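Long-range contacts in methyl-coenzyme M reductase subunit beta (PDB 1E6Y), which forms part of methyl-coenzyme M reductase, the nickel F430 enzyme that uses coenzyme B to release methane from methyl-coenzyme M: residues Ser22-Arg27 and His232-Leu237; Ile35-Arg40 and Leu109-Lys114; Gly48-Leu53 and Asp73-Ala78; Lys87-Asp92 and Lys114-Ala119; Ala121-Ala126 and Gly173-Pro178. All coordinates share one frame; numbering follows the deposited sequence.

Contacts 1 and 2 are buried, while contacts 3, 4 and 5 are only partly so; contact 3 lies farthest out, its centre about 29 Å from that of the chain. Contacts 2, 4 and 5 form one touching group: contacts 2 and 4 share K114, and A126 of contact 5 packs on the backbone of K39 and R40. Contact 1 stands apart and encloses the others along the chain. Its chemistry is aliphatic, and that of contact 5 aliphatic and aromatic, whereas arginines grip backbone carbonyls in contacts 2 and 4 and a glutamine receives a backbone N-H in contact 3. Across the assembly, R27 of contact 1 bonds to V91 of contact 4 in the second subunit.

Contact 1: Ser22-Arg27 and His232-Leu237; sequences SLAPTR and HQLLGL
The R27 guanidinium meets CD1 of L234 at its edge, near its own plane, with NH2 4.5 Å from CD1; the H232 ring receives its helix neighbour Q233 in its plane, ND1 donating to OE1 at 2.9 Å. The arrangement is a loop packed on a helix: the turn between strand 13-19 and helix 29-40 lies against helix 228-241, joining the N-terminal and C-terminal family regions of the subunit. L234 contributes the largest share. One methyl, CD1, reaches A24 CB at 3.9 Å, and the other, CD2, sits 3.6 Å from A24 CA, so both methyls press on A24 from the helix side; CD2 also brushes P25 CD at 4.4 Å. F220 of helix 204-221 touches both P25 and L234 and extends the apolar patch. The charged end of R27 is engaged elsewhere: NH2 forms a salt bridge with E230, and NH1 bonds to the backbone O of V91 of the second subunit. One turn along the helix from L234, L237 holds CG anti to its backbone N (chi1 175°), which swings its isobutyl end toward L23. There CD2 comes within 4.2 Å of L23 CB and 3.3 Å of the L23 carbonyl O.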
# COMPACT_ATOMS: atom_id res chain seq x y z
N SER E 22 8.03 -7.71 -38.23
CA SER E 22 6.81 -8.50 -38.29
C SER E 22 6.63 -9.33 -37.02
O SER E 22 5.57 -9.91 -36.80
CB SER E 22 6.83 -9.43 -39.51
OG SER E 22 7.75 -10.48 -39.32
N LEU E 23 7.68 -9.39 -36.21
CA LEU E 23 7.66 -10.12 -34.95
C LEU E 23 7.22 -9.25 -33.77
O LEU E 23 7.06 -9.75 -32.65
CB LEU E 23 9.05 -10.71 -34.66
CG LEU E 23 9.61 -11.68 -35.70
CD1 LEU E 23 11.01 -12.12 -35.30
CD2 LEU E 23 8.69 -12.88 -35.84
N ALA E 24 7.05 -7.95 -34.01
CA ALA E 24 6.62 -7.02 -32.97
C ALA E 24 5.24 -7.43 -32.44
O ALA E 24 4.34 -7.75 -33.22
CB ALA E 24 6.56 -5.61 -33.52
N PRO E 25 5.07 -7.41 -31.11
CA PRO E 25 3.75 -7.62 -30.50
C PRO E 25 2.66 -6.73 -31.10
O PRO E 25 1.51 -7.15 -31.24
CB PRO E 25 3.99 -7.30 -29.02
CG PRO E 25 5.42 -7.69 -28.81
CD PRO E 25 6.11 -7.26 -30.08
N THR E 26 3.08 -5.56 -31.57
CA THR E 26 2.17 -4.57 -32.13
C THR E 26 1.79 -4.86 -33.59
O THR E 26 0.90 -4.21 -34.14
CB THR E 26 2.79 -3.16 -32.05
OG1 THR E 26 4.14 -3.21 -32.52
CG2 THR E 26 2.78 -2.66 -30.61
N ARG E 27 2.45 -5.83 -34.21
CA ARG E 27 2.18 -6.18 -35.61
C ARG E 27 1.85 -7.65 -35.80
O ARG E 27 1.18 -8.02 -36.77
CB ARG E 27 3.40 -5.86 -36.50
CG ARG E 27 3.73 -4.39 -36.53
CD ARG E 27 4.83 -4.03 -37.54
NE ARG E 27 5.28 -2.67 -37.25
CZ ARG E 27 6.31 -2.39 -36.43
NH1 ARG E 27 6.61 -1.13 -36.19
NH2 ARG E 27 6.96 -3.43 -35.92
N HIS E 232 16.12 -2.77 -31.43
CA HIS E 232 16.90 -3.32 -30.32
C HIS E 232 16.20 -4.49 -29.63
O HIS E 232 16.78 -5.56 -29.46
CB HIS E 232 17.19 -2.21 -29.30
CG HIS E 232 18.17 -2.61 -28.24
ND1 HIS E 232 17.79 -3.18 -27.04
CD2 HIS E 232 19.52 -2.51 -28.19
CE1 HIS E 232 18.86 -3.40 -26.30
NE2 HIS E 232 19.92 -3.01 -26.97
N GLN E 233 14.93 -4.30 -29.28
CA GLN E 233 14.18 -5.34 -28.57
C GLN E 233 13.79 -6.51 -29.48
O GLN E 233 13.79 -7.66 -29.05
CB GLN E 233 12.93 -4.74 -27.92
CG GLN E 233 13.25 -3.74 -26.81
CD GLN E 233 14.22 -4.29 -25.78
OE1 GLN E 233 15.36 -3.83 -25.68
NE2 GLN E 233 13.78 -5.29 -25.03
N LEU E 234 13.52 -6.21 -30.75
CA LEU E 234 13.07 -7.23 -31.69
C LEU E 234 14.20 -8.15 -32.15
O LEU E 234 13.97 -9.32 -32.43
CB LEU E 234 12.40 -6.58 -32.90
CG LEU E 234 11.03 -5.95 -32.60
CD1 LEU E 234 10.45 -5.34 -33.86
CD2 LEU E 234 10.09 -7.01 -32.04
N LEU E 235 15.43 -7.63 -32.19
CA LEU E 235 16.60 -8.49 -32.39
C LEU E 235 16.75 -9.46 -31.22
O LEU E 235 17.01 -10.65 -31.42
CB LEU E 235 17.86 -7.64 -32.54
CG LEU E 235 18.05 -6.94 -33.90
CD1 LEU E 235 19.18 -5.94 -33.80
CD2 LEU E 235 18.34 -7.97 -34.98
N GLY E 236 16.51 -8.96 -30.01
CA GLY E 236 16.51 -9.82 -28.83
C GLY E 236 15.42 -10.89 -28.89
O GLY E 236 15.70 -12.08 -28.70
N LEU E 237 14.19 -10.47 -29.18
CA LEU E 237 13.08 -11.41 -29.33
C LEU E 237 13.37 -12.47 -30.40
O LEU E 237 13.19 -13.66 -30.15
CB LEU E 237 11.80 -10.65 -29.70
CG LEU E 237 10.56 -11.49 -30.01
CD1 LEU E 237 10.15 -12.31 -28.80
CD2 LEU E 237 9.42 -10.59 -30.44

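Contact 2: Ile35-Arg40 and Leu109-Lys114; sequences IMDTKR and LIQSPK
R40 starts with CG wedged between its backbone N and carbonyl carbon (chi1 78°) and then runs straight from CG to NE, which lays the chain along the S112 carbonyl. NH1 donates to S112 O at 2.8 Å, from above the carbonyl plane but with the oxygen close to the guanidinium plane. In return S112 N donates to R40 O, also at 2.8 Å, so the two residues are tied by a reciprocal pair of bonds. Over one guanidinium face lies Q111 CB, 3.7 Å above the plane and offset toward the rim. R40 grips D37 side-on: NE (2.9 Å) and NH2 (3.2 Å) both reach D37 OD1, which lies in the guanidinium plane, limiting its rotation. Water 1 joins D37 to Q111 NE2, weakly on the D37 side; Q111 OE1 bonds to N98. M36, bent at chi2 and chi3, meets the extended K114 chain obliquely, with M36 CG 3.4 Å from K114 CE, tighter than usual for carbons. The end of helix 29-40 is thereby fastened where strand 107-111 leaves its antiparallel sheet; the axes of 35-40 and 109-111 are 114° apart, with I117 of helix 114-118 touching R40 and V89 of helix 78-89 against S112.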
# COMPACT_ATOMS: atom_id res chain seq x y z
N ILE E 35 -1.63 -13.14 -26.60
CA ILE E 35 -1.95 -12.12 -25.60
C ILE E 35 -3.45 -12.07 -25.32
O ILE E 35 -3.87 -12.10 -24.17
CB ILE E 35 -1.46 -10.72 -26.06
CG1 ILE E 35 0.07 -10.70 -26.07
CG2 ILE E 35 -1.99 -9.63 -25.13
CD1 ILE E 35 0.65 -9.54 -26.86
N MET E 36 -4.26 -12.06 -26.38
CA MET E 36 -5.71 -12.06 -26.24
C MET E 36 -6.22 -13.28 -25.48
O MET E 36 -7.06 -13.15 -24.58
CB MET E 36 -6.38 -12.00 -27.62
CG MET E 36 -7.89 -12.14 -27.59
SD MET E 36 -8.73 -10.89 -26.58
CE MET E 36 -8.60 -9.46 -27.66
N ASP E 37 -5.72 -14.46 -25.82
CA ASP E 37 -6.12 -15.69 -25.14
C ASP E 37 -5.68 -15.71 -23.69
O ASP E 37 -6.39 -16.21 -22.82
CB ASP E 37 -5.57 -16.91 -25.87
CG ASP E 37 -6.32 -17.22 -27.16
OD1 ASP E 37 -7.32 -16.53 -27.47
OD2 ASP E 37 -5.89 -18.14 -27.89
N THR E 38 -4.51 -15.13 -23.42
CA THR E 38 -4.01 -15.00 -22.06
C THR E 38 -4.88 -14.03 -21.26
O THR E 38 -5.23 -14.30 -20.11
CB THR E 38 -2.55 -14.49 -22.05
OG1 THR E 38 -1.73 -15.42 -22.77
CG2 THR E 38 -2.03 -14.36 -20.63
N LYS E 39 -5.29 -12.94 -21.90
CA LYS E 39 -6.14 -11.95 -21.25
C LYS E 39 -7.54 -12.50 -20.96
O LYS E 39 -8.08 -12.29 -19.88
CB LYS E 39 -6.26 -10.69 -22.11
CG LYS E 39 -4.98 -9.86 -22.18
CD LYS E 39 -5.15 -8.66 -23.10
CE LYS E 39 -6.09 -7.63 -22.51
NZ LYS E 39 -6.17 -6.41 -23.38
N ARG E 40 -8.11 -13.24 -21.91
CA ARG E 40 -9.54 -13.57 -21.82
C ARG E 40 -9.82 -14.89 -21.15
O ARG E 40 -10.99 -15.27 -20.98
CB ARG E 40 -10.13 -13.56 -23.24
CG ARG E 40 -9.80 -14.82 -24.04
CD ARG E 40 -10.16 -14.63 -25.51
NE ARG E 40 -9.91 -15.78 -26.35
CZ ARG E 40 -10.75 -16.71 -26.78
NH1 ARG E 40 -12.04 -16.70 -26.46
NH2 ARG E 40 -10.31 -17.70 -27.57
N LEU E 109 -11.62 -24.76 -18.20
CA LEU E 109 -11.07 -23.61 -18.92
C LEU E 109 -12.23 -22.71 -19.32
O LEU E 109 -13.18 -23.17 -19.96
CB LEU E 109 -10.32 -24.07 -20.17
CG LEU E 109 -9.86 -23.00 -21.17
CD1 LEU E 109 -8.80 -22.10 -20.54
CD2 LEU E 109 -9.32 -23.67 -22.43
N ILE E 110 -12.20 -21.47 -18.86
CA ILE E 110 -13.20 -20.49 -19.27
C ILE E 110 -12.54 -19.39 -20.08
O ILE E 110 -11.77 -18.58 -19.53
CB ILE E 110 -13.93 -19.86 -18.06
CG1 ILE E 110 -14.55 -20.95 -17.19
CG2 ILE E 110 -15.02 -18.89 -18.55
CD1 ILE E 110 -15.26 -20.42 -15.97
N GLN E 111 -12.76 -19.40 -21.38
CA GLN E 111 -12.28 -18.34 -22.26
C GLN E 111 -13.43 -17.43 -22.63
O GLN E 111 -14.38 -17.85 -23.30
CB GLN E 111 -11.65 -18.94 -23.52
CG GLN E 111 -10.65 -20.04 -23.24
CD GLN E 111 -9.81 -20.39 -24.44
OE1 GLN E 111 -10.24 -21.14 -25.32
NE2 GLN E 111 -8.59 -19.85 -24.49
N SER E 112 -13.41 -16.21 -22.09
CA SER E 112 -14.38 -15.19 -22.45
C SER E 112 -14.25 -14.87 -23.94
O SER E 112 -13.16 -14.99 -24.51
CB SER E 112 -14.14 -13.92 -21.63
OG SER E 112 -14.64 -14.05 -20.32
N PRO E 113 -15.35 -14.44 -24.57
CA PRO E 113 -15.25 -13.90 -25.94
C PRO E 113 -14.35 -12.67 -25.98
O PRO E 113 -14.27 -11.92 -25.01
CB PRO E 113 -16.69 -13.56 -26.29
CG PRO E 113 -17.34 -13.30 -24.96
CD PRO E 113 -16.70 -14.27 -24.02
N LYS E 114 -13.68 -12.46 -27.11
CA LYS E 114 -12.81 -11.31 -27.30
C LYS E 114 -13.51 -9.99 -27.02
O LYS E 114 -12.89 -9.03 -26.57
CB LYS E 114 -12.24 -11.29 -28.73
CG LYS E 114 -11.05 -12.20 -28.91
CD LYS E 114 -10.65 -12.35 -30.36
CE LYS E 114 -9.38 -13.20 -30.47
NZ LYS E 114 -9.10 -13.69 -31.85
O HOH W 1 -6.93 -20.35 -26.64
O HOH W 2 -7.04 -15.28 -30.15

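Contact 3: Gly48-Leu53 and Asp73-Ala78; sequences GIQGAL and DIVGNA
Q50 and D73 lie side by side and point the same way, with the amide and carboxylate planes nearly perpendicular, 82° apart. Q50 has CG anti to its backbone N (chi1 -177°) and an extended chain, so its amide is carried from helix 46-55 to the backbone of the loop that precedes helix 78-89. OE1 accepts from V75 N at 2.9 Å, with the donor almost in line with the C=O and an N-H...O angle of 177°; I74 N also lies 3.0 Å from OE1. The other half of the amide is tied less directly: Q50 NE2 donates to water 3, which donates to D73 OD1. That carboxylate oxygen accepts from G76 N as well, from above its plane, in an Asx motif, while N77 ND2 bonds to D73 O and adds a further tie within the turn. I74 packs against the helix, its CG1 3.7 Å from Q50 CB, and its CD1 meets CD1 of L53 at 4.0 Å, the two side chains crossing at about a right angle. I138 of helix 125-141 touches both I49 and I74. With an alanine in place of Q50, V75 N would probably lose its acceptor and water 3 its donor on the helix. The chemistry thus divides in two, an aliphatic base facing the helices and an amide whose oxygen takes up a loop N-H that would otherwise probably need another acceptor.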
# COMPACT_ATOMS: atom_id res chain seq x y z
N GLY E 48 -12.07 -27.89 -6.14
CA GLY E 48 -11.81 -26.97 -5.05
C GLY E 48 -13.07 -26.31 -4.51
O GLY E 48 -13.24 -26.18 -3.30
N ILE E 49 -13.95 -25.88 -5.42
CA ILE E 49 -15.23 -25.30 -5.03
C ILE E 49 -16.05 -26.31 -4.22
O ILE E 49 -16.54 -25.99 -3.14
CB ILE E 49 -16.05 -24.85 -6.27
CG1 ILE E 49 -15.35 -23.69 -6.96
CG2 ILE E 49 -17.46 -24.44 -5.85
CD1 ILE E 49 -15.91 -23.36 -8.32
N GLN E 50 -16.13 -27.54 -4.72
CA GLN E 50 -16.90 -28.60 -4.06
C GLN E 50 -16.39 -28.86 -2.64
O GLN E 50 -17.17 -28.92 -1.70
CB GLN E 50 -16.84 -29.89 -4.88
CG GLN E 50 -17.67 -31.02 -4.30
CD GLN E 50 -17.84 -32.18 -5.26
OE1 GLN E 50 -17.83 -32.00 -6.48
NE2 GLN E 50 -18.01 -33.38 -4.72
N GLY E 51 -15.07 -28.96 -2.50
CA GLY E 51 -14.47 -29.14 -1.19
C GLY E 51 -14.71 -27.95 -0.27
O GLY E 51 -15.06 -28.13 0.90
N ALA E 52 -14.56 -26.74 -0.81
CA ALA E 52 -14.79 -25.52 -0.05
C ALA E 52 -16.24 -25.41 0.43
O ALA E 52 -16.49 -25.03 1.57
CB ALA E 52 -14.44 -24.31 -0.91
N LEU E 53 -17.18 -25.76 -0.44
CA LEU E 53 -18.60 -25.74 -0.09
C LEU E 53 -18.90 -26.68 1.07
O LEU E 53 -19.61 -26.31 2.00
CB LEU E 53 -19.46 -26.13 -1.29
CG LEU E 53 -19.63 -25.07 -2.39
CD1 LEU E 53 -20.27 -25.71 -3.61
CD2 LEU E 53 -20.48 -23.93 -1.86
N ASP E 73 -22.62 -31.73 -5.66
CA ASP E 73 -21.76 -32.52 -6.53
C ASP E 73 -21.34 -31.70 -7.74
O ASP E 73 -21.91 -31.84 -8.83
CB ASP E 73 -22.47 -33.81 -6.96
CG ASP E 73 -21.53 -34.80 -7.64
OD1 ASP E 73 -20.30 -34.59 -7.62
OD2 ASP E 73 -22.04 -35.80 -8.18
N ILE E 74 -20.35 -30.84 -7.55
CA ILE E 74 -19.88 -29.96 -8.62
C ILE E 74 -19.20 -30.76 -9.73
O ILE E 74 -19.55 -30.63 -10.90
CB ILE E 74 -18.87 -28.91 -8.07
CG1 ILE E 74 -19.48 -28.17 -6.87
CG2 ILE E 74 -18.48 -27.94 -9.18
CD1 ILE E 74 -20.73 -27.38 -7.18
N VAL E 75 -18.27 -31.63 -9.34
CA VAL E 75 -17.49 -32.42 -10.29
C VAL E 75 -18.37 -33.40 -11.07
O VAL E 75 -18.21 -33.55 -12.29
CB VAL E 75 -16.36 -33.19 -9.56
CG1 VAL E 75 -15.63 -34.12 -10.53
CG2 VAL E 75 -15.37 -32.20 -8.96
N GLY E 76 -19.34 -34.01 -10.40
CA GLY E 76 -20.23 -34.95 -11.05
C GLY E 76 -21.19 -34.31 -12.03
O GLY E 76 -21.81 -35.00 -12.85
N ASN E 77 -21.31 -32.99 -11.96
CA ASN E 77 -22.18 -32.24 -12.86
C ASN E 77 -21.36 -31.29 -13.74
O ASN E 77 -21.89 -30.32 -14.29
CB ASN E 77 -23.21 -31.44 -12.06
CG ASN E 77 -24.28 -32.32 -11.45
OD1 ASN E 77 -25.23 -32.70 -12.12
ND2 ASN E 77 -24.12 -32.66 -10.18
N ALA E 78 -20.08 -31.62 -13.93
CA ALA E 78 -19.13 -30.74 -14.60
C ALA E 78 -19.54 -30.34 -16.01
O ALA E 78 -19.33 -29.20 -16.43
CB ALA E 78 -17.75 -31.38 -14.62
O HOH W 3 -18.04 -35.93 -6.80

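Contact 4: Lys87-Asp92 and Lys114-Ala119; sequences KLVQVD and KSRIIA
V91 sets its CG2 methyl over the centre of the R116 guanidinium, 3.8 Å above the plane, covering one face. This is an arginine side chain bound to a helix C-terminus: R116, on helix 114-118, grips the V89 carbonyl at the end of helix 78-89. Both bonds go side-on to the one oxygen and lie close to the guanidinium plane. NE donates to V89 O at 2.8 Å in the carbonyl plane, whereas NH1 reaches the same O at 2.9 Å from above that plane. Two donors on one carbonyl, with a methyl across the face, fix the orientation of the guanidinium plane, and the positive charge probably suits the negative end of the helix dipole. A methionine in place of R116 would probably leave V89 O without both donors and V91 CG2 without its flat partner. The second subunit closes over this site: T26 of that subunit packs on V91 and R116, and its R27 bonds to V91 O. V91 CG2 also touches S115 OG at 3.3 Å. S115 turns this hydroxyl between its backbone N and carbonyl carbon (chi1 59°), and OG donates to water 4 (2.9 Å), which donates to D92 OD2 at 2.9 Å.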
# COMPACT_ATOMS: atom_id res chain seq x y z
N LYS E 87 -23.04 -20.33 -21.49
CA LYS E 87 -24.21 -19.50 -21.80
C LYS E 87 -24.15 -18.14 -21.12
O LYS E 87 -24.59 -17.13 -21.68
CB LYS E 87 -25.50 -20.22 -21.38
CG LYS E 87 -25.88 -21.40 -22.26
CD LYS E 87 -27.16 -22.05 -21.77
CE LYS E 87 -27.44 -23.35 -22.51
NZ LYS E 87 -28.64 -24.05 -21.97
N LEU E 88 -23.58 -18.11 -19.92
CA LEU E 88 -23.48 -16.88 -19.14
C LEU E 88 -22.25 -16.04 -19.52
O LEU E 88 -22.28 -14.81 -19.43
CB LEU E 88 -23.43 -17.21 -17.64
CG LEU E 88 -24.71 -17.80 -17.06
CD1 LEU E 88 -24.44 -18.33 -15.67
CD2 LEU E 88 -25.79 -16.73 -17.03
N VAL E 89 -21.18 -16.72 -19.91
CA VAL E 89 -19.94 -16.04 -20.30
C VAL E 89 -20.03 -15.44 -21.71
O VAL E 89 -19.50 -14.36 -21.96
CB VAL E 89 -18.73 -17.01 -20.24
CG1 VAL E 89 -17.48 -16.34 -20.80
CG2 VAL E 89 -18.48 -17.43 -18.80
N GLN E 90 -20.72 -16.14 -22.62
CA GLN E 90 -20.82 -15.70 -24.01
C GLN E 90 -21.58 -14.38 -24.14
O GLN E 90 -22.36 -14.02 -23.26
CB GLN E 90 -21.49 -16.78 -24.87
CG GLN E 90 -22.99 -16.91 -24.68
CD GLN E 90 -23.64 -17.78 -25.74
OE1 GLN E 90 -22.97 -18.57 -26.41
NE2 GLN E 90 -24.95 -17.65 -25.89
N VAL E 91 -21.28 -13.64 -25.20
CA VAL E 91 -21.91 -12.36 -25.47
C VAL E 91 -22.85 -12.46 -26.67
O VAL E 91 -23.98 -11.98 -26.61
CB VAL E 91 -20.84 -11.25 -25.73
CG1 VAL E 91 -21.50 -10.00 -26.29
CG2 VAL E 91 -20.08 -10.92 -24.45
N ASP E 92 -22.37 -13.06 -27.74
CA ASP E 92 -23.19 -13.34 -28.92
C ASP E 92 -23.24 -14.84 -29.14
O ASP E 92 -22.27 -15.54 -28.88
CB ASP E 92 -22.61 -12.66 -30.17
CG ASP E 92 -22.23 -11.21 -29.94
OD1 ASP E 92 -23.10 -10.41 -29.51
OD2 ASP E 92 -21.04 -10.87 -30.14
N LYS E 114 -13.68 -12.46 -27.11
CA LYS E 114 -12.81 -11.31 -27.30
C LYS E 114 -13.51 -9.99 -27.02
O LYS E 114 -12.89 -9.03 -26.57
CB LYS E 114 -12.24 -11.29 -28.73
CG LYS E 114 -11.05 -12.20 -28.91
CD LYS E 114 -10.65 -12.35 -30.36
CE LYS E 114 -9.38 -13.20 -30.47
NZ LYS E 114 -9.10 -13.69 -31.85
N SER E 115 -14.83 -9.97 -27.23
CA SER E 115 -15.63 -8.77 -27.00
C SER E 115 -15.52 -8.23 -25.57
O SER E 115 -15.59 -7.01 -25.37
CB SER E 115 -17.10 -9.04 -27.34
OG SER E 115 -17.63 -10.09 -26.56
N ARG E 116 -15.35 -9.11 -24.58
CA ARG E 116 -15.22 -8.64 -23.20
C ARG E 116 -13.88 -7.95 -22.97
O ARG E 116 -13.82 -6.98 -22.22
CB ARG E 116 -15.41 -9.79 -22.20
CG ARG E 116 -16.80 -10.41 -22.25
CD ARG E 116 -17.03 -11.36 -21.09
NE ARG E 116 -18.38 -11.94 -21.07
CZ ARG E 116 -19.48 -11.30 -20.66
NH1 ARG E 116 -20.63 -11.99 -20.70
NH2 ARG E 116 -19.47 -10.06 -20.24
N ILE E 117 -12.84 -8.40 -23.68
CA ILE E 117 -11.53 -7.76 -23.62
C ILE E 117 -11.53 -6.46 -24.43
O ILE E 117 -10.98 -5.45 -24.00
CB ILE E 117 -10.44 -8.72 -24.15
CG1 ILE E 117 -10.31 -9.92 -23.20
CG2 ILE E 117 -9.10 -8.00 -24.30
CD1 ILE E 117 -10.06 -9.54 -21.74
N ILE E 118 -12.23 -6.47 -25.57
CA ILE E 118 -12.32 -5.28 -26.42
C ILE E 118 -13.07 -4.15 -25.71
O ILE E 118 -12.63 -3.00 -25.74
CB ILE E 118 -13.03 -5.63 -27.76
CG1 ILE E 118 -12.16 -6.58 -28.58
CG2 ILE E 118 -13.31 -4.35 -28.56
CD1 ILE E 118 -12.88 -7.24 -29.74
N ALA E 119 -14.12 -4.52 -24.98
CA ALA E 119 -14.93 -3.55 -24.24
C ALA E 119 -14.36 -3.24 -22.85
O ALA E 119 -14.94 -2.45 -22.11
CB ALA E 119 -16.35 -4.08 -24.11
O HOH W 4 -18.91 -11.83 -28.48

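Contact 5: Ala121-Ala126 and Gly173-Pro178; sequences ADFMSA and GILSIP
F123 and P178 bury the most surface here, with M124 and L175 next. The phenyl ring takes L175 CD1 over one face, a CH-pi contact with the methyl 3.7 Å from the ring centroid and 17° off the normal. At the ring edge, close to its plane, the S176 carbonyl approaches, its O 3.3 Å from F123 CE1. The F123 and P178 side chains point toward each other, with P178 CG, oblique to the ring, 3.8 Å from F123 CZ. The chi1 of F123, 50°, keeps the ring between its own backbone N and carbonyl carbon, facing the 173-178 loop. M124, bent at chi2 and chi3, crosses the proline obliquely: CG meets P178 CD at 3.5 Å, and the terminal CE reaches I177 CG2 at 4.0 Å. D122 OD2 lies 3.7 Å from P178 CG, so D122 and M124 meet adjacent atoms of the proline ring. K39 of helix 29-40 touches F123 and T38 touches L175, while D122 OD1 bonds to S187 of the second subunit. Coenzyme B lies about 12 Å from the S176 side chain. The lead-in to helix 125-141 is shaped by an Asx turn, in which M124 N donates to D122 OD2 at 3.1 Å.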
# COMPACT_ATOMS: atom_id res chain seq x y z
N ALA E 121 -11.03 -2.24 -20.09
CA ALA E 121 -9.79 -1.48 -19.96
C ALA E 121 -8.58 -2.40 -19.81
O ALA E 121 -7.49 -2.06 -20.27
CB ALA E 121 -9.87 -0.53 -18.79
N ASP E 122 -8.78 -3.53 -19.14
CA ASP E 122 -7.71 -4.51 -18.97
C ASP E 122 -8.19 -5.94 -19.18
O ASP E 122 -8.82 -6.24 -20.20
CB ASP E 122 -7.02 -4.33 -17.60
CG ASP E 122 -8.01 -4.28 -16.44
OD1 ASP E 122 -8.39 -3.17 -16.02
OD2 ASP E 122 -8.31 -5.35 -15.87
N PHE E 123 -7.89 -6.83 -18.25
CA PHE E 123 -8.08 -8.26 -18.46
C PHE E 123 -8.90 -8.96 -17.37
O PHE E 123 -9.14 -10.16 -17.45
CB PHE E 123 -6.72 -8.96 -18.60
CG PHE E 123 -5.75 -8.62 -17.50
CD1 PHE E 123 -5.70 -9.38 -16.34
CD2 PHE E 123 -4.90 -7.52 -17.63
CE1 PHE E 123 -4.81 -9.05 -15.31
CE2 PHE E 123 -4.02 -7.18 -16.61
CZ PHE E 123 -3.97 -7.95 -15.45
N MET E 124 -9.31 -8.21 -16.35
CA MET E 124 -9.97 -8.83 -15.20
C MET E 124 -11.39 -9.32 -15.47
O MET E 124 -11.93 -10.11 -14.69
CB MET E 124 -9.96 -7.89 -13.99
CG MET E 124 -8.60 -7.73 -13.31
SD MET E 124 -7.65 -9.27 -13.13
CE MET E 124 -8.71 -10.19 -12.01
N SER E 125 -11.98 -8.92 -16.59
CA SER E 125 -13.30 -9.41 -16.96
C SER E 125 -13.33 -10.94 -17.13
O SER E 125 -14.33 -11.57 -16.81
CB SER E 125 -13.81 -8.74 -18.25
OG SER E 125 -13.03 -9.10 -19.37
N ALA E 126 -12.21 -11.53 -17.54
CA ALA E 126 -12.12 -12.99 -17.65
C ALA E 126 -12.34 -13.66 -16.29
O ALA E 126 -13.01 -14.69 -16.20
CB ALA E 126 -10.76 -13.39 -18.21
N GLY E 173 -5.86 -17.18 -13.34
CA GLY E 173 -5.42 -17.07 -14.71
C GLY E 173 -3.90 -17.10 -14.79
O GLY E 173 -3.23 -17.32 -13.78
N ILE E 174 -3.37 -16.88 -15.99
CA ILE E 174 -1.93 -16.79 -16.19
C ILE E 174 -1.38 -15.48 -15.63
O ILE E 174 -0.26 -15.45 -15.11
CB ILE E 174 -1.59 -16.91 -17.70
CG1 ILE E 174 -2.00 -18.29 -18.21
CG2 ILE E 174 -0.10 -16.68 -17.94
CD1 ILE E 174 -1.94 -18.44 -19.71
N LEU E 175 -2.19 -14.43 -15.66
CA LEU E 175 -1.79 -13.12 -15.16
C LEU E 175 -2.18 -12.95 -13.69
O LEU E 175 -2.78 -13.83 -13.09
CB LEU E 175 -2.45 -12.02 -16.00
CG LEU E 175 -2.24 -12.09 -17.51
CD1 LEU E 175 -3.13 -11.09 -18.23
CD2 LEU E 175 -0.77 -11.84 -17.84
N SER E 176 -1.79 -11.81 -13.12
CA SER E 176 -2.14 -11.50 -11.73
C SER E 176 -3.34 -10.55 -11.73
O SER E 176 -4.26 -10.71 -12.54
CB SER E 176 -0.94 -10.84 -11.04
OG SER E 176 -1.12 -10.77 -9.64
N ILE E 177 -3.39 -9.63 -10.77
CA ILE E 177 -4.32 -8.51 -10.84
C ILE E 177 -3.54 -7.23 -11.13
O ILE E 177 -2.35 -7.15 -10.82
CB ILE E 177 -5.14 -8.35 -9.52
CG1 ILE E 177 -4.22 -8.00 -8.35
CG2 ILE E 177 -5.92 -9.62 -9.24
CD1 ILE E 177 -4.97 -7.60 -7.09
N PRO E 178 -4.16 -6.25 -11.80
CA PRO E 178 -3.43 -5.07 -12.28
C PRO E 178 -2.74 -4.28 -11.17
O PRO E 178 -1.65 -3.74 -11.37
CB PRO E 178 -4.51 -4.24 -12.97
CG PRO E 178 -5.54 -5.24 -13.38
CD PRO E 178 -5.56 -6.24 -12.25